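Local coordinates for protein LipS lipolytic enzyme (Unidentified, PDB 4FBL) that probably hydrolyses ester bonds of lipid substrates as a thermostable lipase of the alpha/beta-hydrolase fold, at residues A111-W114 and L115-R118; Q65-R68 and F69-E72. All blocks are in the same frame, centred on the assembly; numbering follows the deposited sequence.

Contact 1 (A111-W114 and L115-R118); sequences AMRW and LEER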
loop_
_atom_site.group_PDB
_atom_site.type_symbol
_atom_site.label_atom_id
_atom_site.label_comp_id
_atom_site.label_asym_id
_atom_site.label_seq_id
_atom_site.Cartn_x
_atom_site.Cartn_y
_atom_site.Cartn_z
ATOM N N ALA C 111 8.886 -16.718 -12.527
ATOM C CA ALA C 111 8.482 -16.797 -13.970
ATOM C C ALA C 111 9.511 -16.025 -14.840
ATOM O O ALA C 111 9.859 -16.403 -16.007
ATOM C CB ALA C 111 7.006 -16.202 -14.175
ATOM N N MET C 112 10.006 -14.920 -14.290
ATOM C CA MET C 112 11.056 -14.111 -14.993
ATOM C C MET C 112 12.299 -14.958 -15.082
ATOM O O MET C 112 12.943 -14.966 -16.105
ATOM C CB MET C 112 11.493 -12.867 -14.207
ATOM C CG MET C 112 10.541 -11.723 -14.401
ATOM S SD MET C 112 10.953 -10.293 -13.375
ATOM C CE MET C 112 12.616 -9.934 -14.035
ATOM N N ARG C 113 12.651 -15.684 -14.023
ATOM C CA ARG C 113 13.852 -16.533 -14.096
ATOM C C ARG C 113 13.678 -17.678 -15.107
ATOM O O ARG C 113 14.629 -18.034 -15.797
ATOM C CB ARG C 113 14.241 -17.043 -12.707
ATOM C CG ARG C 113 14.692 -15.811 -11.856
ATOM C CD ARG C 113 14.925 -16.115 -10.383
ATOM N NE ARG C 113 15.595 -14.996 -9.716
ATOM C CZ ARG C 113 15.721 -14.852 -8.394
ATOM N NH1 ARG C 113 15.180 -15.753 -7.566
ATOM N NH2 ARG C 113 16.365 -13.787 -7.897
ATOM N N TRP C 114 12.475 -18.231 -15.206
ATOM C CA TRP C 114 12.185 -19.354 -16.121
ATOM C C TRP C 114 12.316 -18.861 -17.578
ATOM O O TRP C 114 12.903 -19.570 -18.438
ATOM C CB TRP C 114 10.785 -19.908 -15.826
ATOM C CG TRP C 114 10.338 -21.054 -16.682
ATOM C CD1 TRP C 114 10.446 -22.384 -16.389
ATOM C CD2 TRP C 114 9.667 -20.979 -17.980
ATOM N NE1 TRP C 114 9.888 -23.146 -17.422
ATOM C CE2 TRP C 114 9.419 -22.316 -18.409
ATOM C CE3 TRP C 114 9.282 -19.904 -18.837
ATOM C CZ2 TRP C 114 8.746 -22.617 -19.630
ATOM C CZ3 TRP C 114 8.647 -20.194 -20.084
ATOM C CH2 TRP C 114 8.391 -21.549 -20.473
ATOM N N LEU C 115 11.807 -17.645 -17.831
ATOM C CA LEU C 115 11.887 -17.037 -19.158
ATOM C C LEU C 115 13.317 -16.690 -19.500
ATOM O O LEU C 115 13.698 -16.897 -20.603
ATOM C CB LEU C 115 11.030 -15.764 -19.252
ATOM C CG LEU C 115 9.556 -15.932 -19.248
ATOM C CD1 LEU C 115 8.849 -14.595 -19.136
ATOM C CD2 LEU C 115 8.996 -16.669 -20.453
ATOM N N GLU C 116 14.103 -16.206 -18.562
ATOM C CA GLU C 116 15.478 -15.830 -18.845
ATOM C C GLU C 116 16.376 -17.041 -19.155
ATOM O O GLU C 116 17.274 -16.939 -19.931
ATOM C CB GLU C 116 16.080 -15.042 -17.696
ATOM C CG GLU C 116 15.772 -13.613 -17.767
ATOM C CD GLU C 116 15.697 -13.018 -16.380
ATOM O OE1 GLU C 116 15.177 -11.901 -16.254
ATOM O OE2 GLU C 116 16.119 -13.655 -15.396
ATOM N N GLU C 117 16.133 -18.179 -18.525
ATOM C CA GLU C 117 16.738 -19.431 -18.989
ATOM C C GLU C 117 16.528 -19.740 -20.486
ATOM O O GLU C 117 17.411 -20.257 -21.123
ATOM C CB GLU C 117 16.223 -20.601 -18.103
ATOM C CG GLU C 117 16.894 -20.609 -16.698
ATOM C CD GLU C 117 16.215 -21.584 -15.674
ATOM O OE1 GLU C 117 15.260 -22.316 -15.945
ATOM O OE2 GLU C 117 16.665 -21.641 -14.542
ATOM N N ARG C 118 15.353 -19.468 -21.027
ATOM C CA ARG C 118 14.971 -19.762 -22.365
ATOM C C ARG C 118 14.985 -18.618 -23.440
ATOM O O ARG C 118 14.664 -18.882 -24.597
ATOM C CB ARG C 118 13.560 -20.375 -22.321
ATOM C CG ARG C 118 13.568 -21.675 -21.440
ATOM C CD ARG C 118 12.175 -22.077 -21.029
ATOM N NE ARG C 118 12.169 -23.412 -20.475
ATOM C CZ ARG C 118 12.562 -23.683 -19.229
ATOM N NH1 ARG C 118 12.968 -22.706 -18.430
ATOM N NH2 ARG C 118 12.581 -24.938 -18.780
#
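Arg-118 NH1 is gripped from two directions: it donates to the carbonyl O of Trp-114 at 3.1 Å and makes a weak hydrogen bond, part of a salt bridge, to Glu-117 OE1 at 3.4 Å. The site is the C-terminal part of helix 101-118, which lies against the central sheet of the alpha/beta-hydrolase fold. Trp-114 O sits at the guanidinium edge, near its plane, while the flat face rests on the indole. The two planes are 9° apart, and Arg-118 CZ stands 3.6 Å from the centroid of the Trp-114 five-membered ring, a cation-pi stack. With CG anti to the backbone N (chi1 180°), the indole stands out from the helix, leaning only slightly toward its C-terminal end, and the Arg-118 chain comes back over one face. At the benzo edge Leu-115 CD2 lies in the ring plane, 3.6 Å from Trp-114 CZ3, and Tyr-46 meets the ring edge-to-face. Leu-115 and Ala-111 turn inward onto Leu-55 of strand 52-57. The i to i+4 bonds Leu-115 N to Ala-111 O (2.9 Å) and Glu-117 N to Arg-113 O run through the segment. Arg-118 CD completes the stack, 3.7 Å above the six-membered ring centroid of Trp-114.

Contact 2 (Q65-R68 and F69-E72); sequences QSMR and FLAE
Residues 65-68 form a turn that leads directly into helix 68-76, the helix following strand 52-57 in this alpha/beta-hydrolase fold. Met-67 O receives a helical bond from Ala-71 N at 2.9 Å, nearly in line with the carbonyl, together with a weak one from Leu-70 N. Ahead of it two waters span successive i to i+4 pairs: one bridges Gln-65 O (2.8 Å) and Phe-69 N (3.2 Å), and a second accepts weakly from Leu-70 N while donating to Ser-66 O at 3.0 Å. Met-67 and Leu-70 are buried and meet loosely, CE to CD2 at 4.3 Å; Leu-70 continues onto Ile-270 and Leu-271 of helix 267-279, and Phe-69 makes a cation-pi contact with Lys-267. Arg-68 and Glu-72 are one turn apart, but as modelled, with the glutamate in a somewhat uncertain position, their charges stay beyond salt-bridge distance and their planar groups are turned 67° against each other. The arginine bends at chi3 (-98°), and its NH2 pairs instead with Glu-43. On the inner side of the turn, the methyl CB of Ala-71 lies 3.4 Å from Met-67 O.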
loop_
_atom_site.group_PDB
_atom_site.type_symbol
_atom_site.label_atom_id
_atom_site.label_comp_id
_atom_site.label_asym_id
_atom_site.label_seq_id
_atom_site.Cartn_x
_atom_site.Cartn_y
_atom_site.Cartn_z
ATOM N N GLN C 65 -6.986 -18.953 -16.290
ATOM C CA GLN C 65 -8.019 -19.076 -17.294
ATOM C C GLN C 65 -8.421 -17.740 -17.849
ATOM O O GLN C 65 -8.842 -17.639 -19.021
ATOM C CB GLN C 65 -9.253 -19.850 -16.780
ATOM C CG GLN C 65 -10.344 -18.973 -16.294
ATOM C CD GLN C 65 -11.322 -18.604 -17.324
ATOM O OE1 GLN C 65 -11.500 -19.284 -18.319
ATOM N NE2 GLN C 65 -11.986 -17.532 -17.089
ATOM N N SER C 66 -8.325 -16.656 -17.061
ATOM C CA SER C 66 -8.829 -15.411 -17.640
ATOM C C SER C 66 -7.834 -14.869 -18.674
ATOM O O SER C 66 -8.219 -13.949 -19.457
ATOM C CB SER C 66 -9.122 -14.312 -16.626
ATOM O OG SER C 66 -8.000 -14.089 -15.824
ATOM N N MET C 67 -6.596 -15.396 -18.650
ATOM C CA MET C 67 -5.507 -14.924 -19.524
ATOM C C MET C 67 -5.235 -15.969 -20.667
ATOM O O MET C 67 -4.342 -15.757 -21.504
ATOM C CB MET C 67 -4.204 -14.753 -18.731
ATOM C CG MET C 67 -4.310 -13.963 -17.385
ATOM S SD MET C 67 -5.008 -12.347 -17.725
ATOM C CE MET C 67 -3.883 -11.357 -18.647
ATOM N N ARG C 68 -5.953 -17.106 -20.671
ATOM C CA ARG C 68 -5.649 -18.227 -21.580
ATOM C C ARG C 68 -5.732 -17.879 -23.095
ATOM O O ARG C 68 -4.796 -18.157 -23.859
ATOM C CB ARG C 68 -6.536 -19.437 -21.222
ATOM C CG ARG C 68 -5.919 -20.787 -21.685
ATOM C CD ARG C 68 -6.589 -22.049 -21.037
ATOM N NE ARG C 68 -5.755 -22.495 -19.898
ATOM C CZ ARG C 68 -4.464 -22.864 -20.003
ATOM N NH1 ARG C 68 -3.857 -22.849 -21.201
ATOM N NH2 ARG C 68 -3.764 -23.275 -18.941
ATOM N N PHE C 69 -6.788 -17.212 -23.510
ATOM C CA PHE C 69 -6.930 -16.694 -24.886
ATOM C C PHE C 69 -5.695 -15.872 -25.342
ATOM O O PHE C 69 -5.227 -16.005 -26.509
ATOM C CB PHE C 69 -8.230 -15.915 -25.101
ATOM C CG PHE C 69 -8.378 -15.311 -26.504
ATOM C CD1 PHE C 69 -8.928 -16.062 -27.582
ATOM C CD2 PHE C 69 -7.973 -14.002 -26.768
ATOM C CE1 PHE C 69 -9.030 -15.493 -28.921
ATOM C CE2 PHE C 69 -8.049 -13.441 -28.065
ATOM C CZ PHE C 69 -8.622 -14.198 -29.160
ATOM N N LEU C 70 -5.150 -15.033 -24.453
ATOM C CA LEU C 70 -4.078 -14.186 -24.817
ATOM C C LEU C 70 -2.818 -14.967 -24.890
ATOM O O LEU C 70 -2.006 -14.775 -25.806
ATOM C CB LEU C 70 -3.933 -13.087 -23.749
ATOM C CG LEU C 70 -3.252 -11.786 -24.033
ATOM C CD1 LEU C 70 -3.674 -11.227 -25.390
ATOM C CD2 LEU C 70 -3.601 -10.762 -22.881
ATOM N N ALA C 71 -2.632 -15.810 -23.877
ATOM C CA ALA C 71 -1.436 -16.557 -23.718
ATOM C C ALA C 71 -1.284 -17.535 -24.878
ATOM O O ALA C 71 -0.164 -17.721 -25.352
ATOM C CB ALA C 71 -1.494 -17.384 -22.426
ATOM N N GLU C 72 -2.368 -18.234 -25.237
ATOM C CA GLU C 72 -2.313 -19.179 -26.385
ATOM C C GLU C 72 -1.975 -18.435 -27.678
ATOM O O GLU C 72 -1.193 -18.939 -28.479
ATOM C CB GLU C 72 -3.678 -19.781 -26.710
ATOM C CG GLU C 72 -4.483 -20.235 -25.586
ATOM C CD GLU C 72 -4.304 -21.688 -25.340
ATOM O OE1 GLU C 72 -3.119 -22.105 -25.444
ATOM O OE2 GLU C 72 -5.325 -22.368 -25.018
HETATM O O HOH W 1 -9.413 -17.738 -21.792
HETATM O O HOH W 2 -7.562 -14.182 -22.362
#

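In the fold
Contacts 1 and 2 belong to two helices, 101-118 and 68-76, that pack against the central sheet of the alpha/beta-hydrolase fold, with centres about 19 Å apart and nearest atoms about 10 Å apart, so they do not touch. Strand 80-83 relates them: Trp-114 and Leu-115 lie on Thr-80 and Ala-82, whereas Met-67 and Ala-71 lie on Thr-83, consistent with the helices covering opposite faces of the sheet. Contact 2 is the one near the ligand. The Met-67 side chain is about 7 Å from the bound spermidine and touches the probable nucleophile elbow around Ser-128, which itself lines the spermidine pocket. Contact 1 is more peripheral, its centre about 18 Å from the chain centre against 11 Å, and its Arg-113 packs on Pro-169 of the second subunit.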